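Local coordinates for protein TssK C (Escherichia coli, PDB 5M2Y) that is a baseplate component of the type VI secretion system, its C-terminal domain, described here, probably helping to bind the membrane complex, at residues 29-34 with 77-82; 53-58 with 63-68. All blocks are in the same frame, centred on the assembly; numbering follows the deposited sequence.

Contact 1: 29-34 with 77-82; sequences DFWLSV and HVPAAI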
# COMPACT_ATOMS: atom_id res chain seq x y z
N ASP A 29 10.45 4.35 0.52
CA ASP A 29 9.33 4.65 -0.36
C ASP A 29 8.61 3.33 -0.56
O ASP A 29 9.24 2.28 -0.61
CB ASP A 29 9.80 5.24 -1.68
CG ASP A 29 10.51 6.57 -1.49
OD1 ASP A 29 9.89 7.51 -0.90
OD2 ASP A 29 11.66 6.70 -1.96
N PHE A 30 7.28 3.39 -0.63
CA PHE A 30 6.44 2.21 -0.69
C PHE A 30 5.72 2.00 -2.01
O PHE A 30 5.35 2.96 -2.68
CB PHE A 30 5.41 2.26 0.45
CG PHE A 30 6.01 2.29 1.84
CD1 PHE A 30 6.41 3.49 2.41
CD2 PHE A 30 6.15 1.13 2.57
CE1 PHE A 30 6.96 3.52 3.68
CE2 PHE A 30 6.70 1.17 3.85
CZ PHE A 30 7.09 2.37 4.40
N TRP A 31 5.52 0.73 -2.37
CA TRP A 31 4.80 0.32 -3.57
C TRP A 31 3.88 -0.83 -3.27
O TRP A 31 4.21 -1.73 -2.50
CB TRP A 31 5.75 -0.15 -4.68
CG TRP A 31 6.43 0.93 -5.42
CD1 TRP A 31 6.08 1.46 -6.63
CD2 TRP A 31 7.63 1.60 -5.02
NE1 TRP A 31 6.97 2.43 -7.00
CE2 TRP A 31 7.93 2.55 -6.02
CE3 TRP A 31 8.48 1.49 -3.92
CZ2 TRP A 31 9.03 3.40 -5.92
CZ3 TRP A 31 9.57 2.32 -3.82
CH2 TRP A 31 9.86 3.24 -4.83
N LEU A 32 2.74 -0.84 -3.96
CA LEU A 32 1.78 -1.92 -3.91
C LEU A 32 1.83 -2.71 -5.21
O LEU A 32 1.93 -2.13 -6.29
CB LEU A 32 0.36 -1.37 -3.69
CG LEU A 32 -0.01 -0.86 -2.30
CD1 LEU A 32 -1.34 -0.12 -2.33
CD2 LEU A 32 -0.02 -2.01 -1.28
N SER A 33 1.80 -4.03 -5.09
CA SER A 33 1.73 -4.94 -6.24
C SER A 33 0.34 -5.57 -6.13
O SER A 33 -0.02 -6.05 -5.06
CB SER A 33 2.83 -6.00 -6.17
OG SER A 33 2.60 -7.06 -7.08
N VAL A 34 -0.47 -5.43 -7.19
CA VAL A 34 -1.87 -5.84 -7.16
C VAL A 34 -2.24 -6.82 -8.27
O VAL A 34 -1.90 -6.60 -9.42
CB VAL A 34 -2.80 -4.58 -7.24
CG1 VAL A 34 -4.26 -4.94 -6.97
CG2 VAL A 34 -2.33 -3.47 -6.30
N HIS A 77 6.98 0.23 -13.47
CA HIS A 77 7.74 -0.76 -12.72
C HIS A 77 8.24 -0.20 -11.40
O HIS A 77 8.38 1.02 -11.26
CB HIS A 77 8.94 -1.28 -13.54
CG HIS A 77 9.84 -0.21 -14.08
ND1 HIS A 77 11.19 -0.20 -13.84
CD2 HIS A 77 9.55 0.83 -14.89
CE1 HIS A 77 11.68 0.84 -14.49
NE2 HIS A 77 10.73 1.49 -15.13
N VAL A 78 8.51 -1.10 -10.45
CA VAL A 78 9.09 -0.79 -9.15
C VAL A 78 10.61 -0.68 -9.40
O VAL A 78 11.18 -1.55 -10.06
CB VAL A 78 8.69 -1.84 -8.08
CG1 VAL A 78 9.43 -1.62 -6.76
CG2 VAL A 78 7.18 -1.86 -7.86
N PRO A 79 11.26 0.41 -8.93
CA PRO A 79 12.70 0.59 -9.19
C PRO A 79 13.61 -0.27 -8.30
O PRO A 79 14.48 0.25 -7.60
CB PRO A 79 12.90 2.09 -8.93
CG PRO A 79 11.92 2.40 -7.87
CD PRO A 79 10.72 1.53 -8.14
N ALA A 80 13.39 -1.59 -8.35
CA ALA A 80 14.14 -2.58 -7.58
C ALA A 80 13.81 -3.99 -8.07
O ALA A 80 12.77 -4.19 -8.71
CB ALA A 80 13.79 -2.46 -6.11
N ALA A 81 14.70 -4.96 -7.76
CA ALA A 81 14.54 -6.35 -8.15
C ALA A 81 13.52 -7.03 -7.25
O ALA A 81 13.78 -7.25 -6.06
CB ALA A 81 15.88 -7.07 -8.09
N ILE A 82 12.34 -7.30 -7.81
CA ILE A 82 11.23 -7.94 -7.10
C ILE A 82 10.64 -9.09 -7.94
O ILE A 82 10.81 -9.10 -9.17
CB ILE A 82 10.14 -6.91 -6.69
CG1 ILE A 82 9.41 -6.31 -7.90
CG2 ILE A 82 10.68 -5.81 -5.77
CD1 ILE A 82 8.00 -5.90 -7.64
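A single indole carries this contact: Val78 and Pro79, two consecutive loop residues, come to the double ring of Trp31 from the same side, Val78 over the face and Pro79 obliquely. Val78 takes the pyrrole half. Val78 CG1 lies over the face in a CH-pi contact, 4.2 Å from the centroid of the five-membered ring of Trp31 and 18° off its normal, while CG2 reaches the near end of the side chain, with 3.7 Å from Val78 CG2 to Trp31 CD1. Val78 puts CG1 anti to its backbone N (chi1 173°), and CG2 beside that N, and this brings both methyls to the indole. Pro79 serves the benzene half. Pro79 CD comes to 3.4 Å from Trp31 CZ2, a close approach, and Pro79 CG to 3.6 Å from that same atom. Pro79 is the centre of an inverse gamma turn, closed by a weak bond from Ala80 N to Val78 O, so the chain bends just where it meets the ring. Around the indole the sheet itself adds Ala92 and Val127 from the strands next to 28-35, and Val78 also rests on Tyr90. The OG of Ser33, a buried residue, is hydrogen-bonded to ND2 of Asn88. The arrangement is that of a loop laid by apolar contacts over an inner strand of an antiparallel sheet, on the face bearing Trp31 and Ser33, while Leu32 and Val34 meet helix 40-50.

Contact 2: 53-58 with 63-68; sequences AGSPDD and VNVALS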
# COMPACT_ATOMS: atom_id res chain seq x y z
N ALA A 53 -6.19 4.24 1.94
CA ALA A 53 -5.35 4.00 3.10
C ALA A 53 -6.16 4.36 4.35
O ALA A 53 -6.86 5.37 4.39
CB ALA A 53 -4.11 4.88 3.02
N GLY A 54 -6.09 3.48 5.33
CA GLY A 54 -6.79 3.66 6.59
C GLY A 54 -5.91 4.36 7.60
O GLY A 54 -4.69 4.39 7.46
N SER A 55 -6.53 4.95 8.59
CA SER A 55 -5.80 5.65 9.60
C SER A 55 -5.07 4.65 10.46
O SER A 55 -5.68 3.76 10.95
CB SER A 55 -6.74 6.43 10.49
OG SER A 55 -6.04 7.11 11.48
N PRO A 56 -3.77 4.83 10.61
CA PRO A 56 -2.98 3.92 11.43
C PRO A 56 -3.04 4.31 12.92
O PRO A 56 -2.61 3.53 13.73
CB PRO A 56 -1.56 4.14 10.94
CG PRO A 56 -1.54 5.48 10.40
CD PRO A 56 -2.92 5.82 9.96
N ASP A 57 -3.57 5.47 13.23
CA ASP A 57 -3.57 5.96 14.60
C ASP A 57 -4.81 6.63 15.12
O ASP A 57 -4.74 7.29 16.12
CB ASP A 57 -2.41 6.93 14.77
CG ASP A 57 -2.49 8.13 13.81
OD1 ASP A 57 -3.47 8.23 13.11
OD2 ASP A 57 -1.57 8.96 13.81
N ASP A 58 -5.94 6.45 14.48
CA ASP A 58 -7.15 7.09 14.95
C ASP A 58 -7.60 6.49 16.27
O ASP A 58 -7.58 5.31 16.44
CB ASP A 58 -8.26 7.06 13.94
CG ASP A 58 -9.38 7.99 14.30
OD1 ASP A 58 -9.22 9.20 14.17
OD2 ASP A 58 -10.38 7.48 14.72
N VAL A 63 -15.80 4.38 12.89
CA VAL A 63 -15.28 3.22 12.18
C VAL A 63 -14.72 3.66 10.80
O VAL A 63 -15.19 4.65 10.23
CB VAL A 63 -16.30 2.05 12.03
CG1 VAL A 63 -16.96 1.62 13.34
CG2 VAL A 63 -17.34 2.32 10.95
N ASN A 64 -13.72 2.93 10.30
CA ASN A 64 -13.11 3.10 8.98
C ASN A 64 -12.49 4.48 8.69
O ASN A 64 -12.53 4.90 7.54
CB ASN A 64 -14.11 2.75 7.85
CG ASN A 64 -14.94 1.50 8.07
OD1 ASN A 64 -14.49 0.47 8.58
ND2 ASN A 64 -16.17 1.56 7.65
N VAL A 65 -11.89 5.15 9.70
CA VAL A 65 -11.23 6.45 9.49
C VAL A 65 -10.10 6.30 8.47
O VAL A 65 -9.34 5.34 8.56
CB VAL A 65 -10.78 7.13 10.81
CG1 VAL A 65 -10.07 8.45 10.54
CG2 VAL A 65 -11.97 7.37 11.72
N ALA A 66 -10.04 7.20 7.49
CA ALA A 66 -9.04 7.17 6.42
C ALA A 66 -7.84 8.04 6.76
O ALA A 66 -7.96 9.00 7.53
CB ALA A 66 -9.65 7.66 5.12
N LEU A 67 -6.69 7.70 6.18
CA LEU A 67 -5.47 8.48 6.32
C LEU A 67 -5.37 9.36 5.09
O LEU A 67 -5.30 8.85 3.98
CB LEU A 67 -4.23 7.57 6.46
CG LEU A 67 -2.87 8.29 6.52
CD1 LEU A 67 -2.70 9.10 7.80
CD2 LEU A 67 -1.73 7.31 6.37
N SER A 68 -5.40 10.68 5.28
CA SER A 68 -5.28 11.60 4.16
C SER A 68 -3.80 11.77 3.79
O SER A 68 -2.92 11.41 4.58
CB SER A 68 -5.94 12.94 4.48
OG SER A 68 -5.22 13.63 5.49
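Two backbone bonds hold the tight part of this contact, one on each side of the single antiparallel bridge between Gly54 and Ala66. Leu67 N gives to Ala53 O at 2.9 Å, and Ser55 N gives to Val65 O at 2.8 Å. Flanked by these bonds, Gly54 and Ala66 are a non-hydrogen-bonded pair, and their CA atoms come to 4.2 Å. Leu67 closes the inner side: Leu67 CB lies 3.4 Å from Gly54 O, and with CG anti to the backbone N (chi1 176°) the side chain runs on to Pro56, crossing it at about a right angle, with 3.9 Å between Leu67 CD1 and Pro56 CD. The outer side is looser. There, toward solvent, Val65 crosses the exposed Asp58 at about a right angle, with Val65 CG2 3.4 Å from Asp58 OD2. This is van der Waals contact without a bond between the two side chains; the hydrogen bond of that oxygen goes to Ser60 OG. Val65 also sets CG1 against the CB of Ser55 at 3.9 Å. A weak bond from Asp57 N to Ser55 OG spans Pro56. Gly54 pairs its backbone with Thr110 of strand 108-112, so the short edge strand 52-54 has the sheet on one flank and segment 63-68 on the other, while Pro56 and Leu67 both pack on Met103 of helix 97-106 and Arg108 binds the carbonyl of Pro56.

Overall arrangement
Contacts 1 and 2 lie on opposite sides of the centre of the domain, their own centres about 23 Å apart and their nearest atoms about 8 Å apart, without touching. What they share is the antiparallel sheet of the domain. Contact 1 covers an inner strand, 28-35, whereas contact 2 sits at the edge, on strand 52-54. Along the chain they are nested: strand 28-35 comes first, then helix 40-50 and both segments of contact 2, then edge strand 70-75 and the loop 77-82 that returns to strand 28-35. The long connections between strands are thus fastened to the sheet at separate places within this C-terminal domain of TssK.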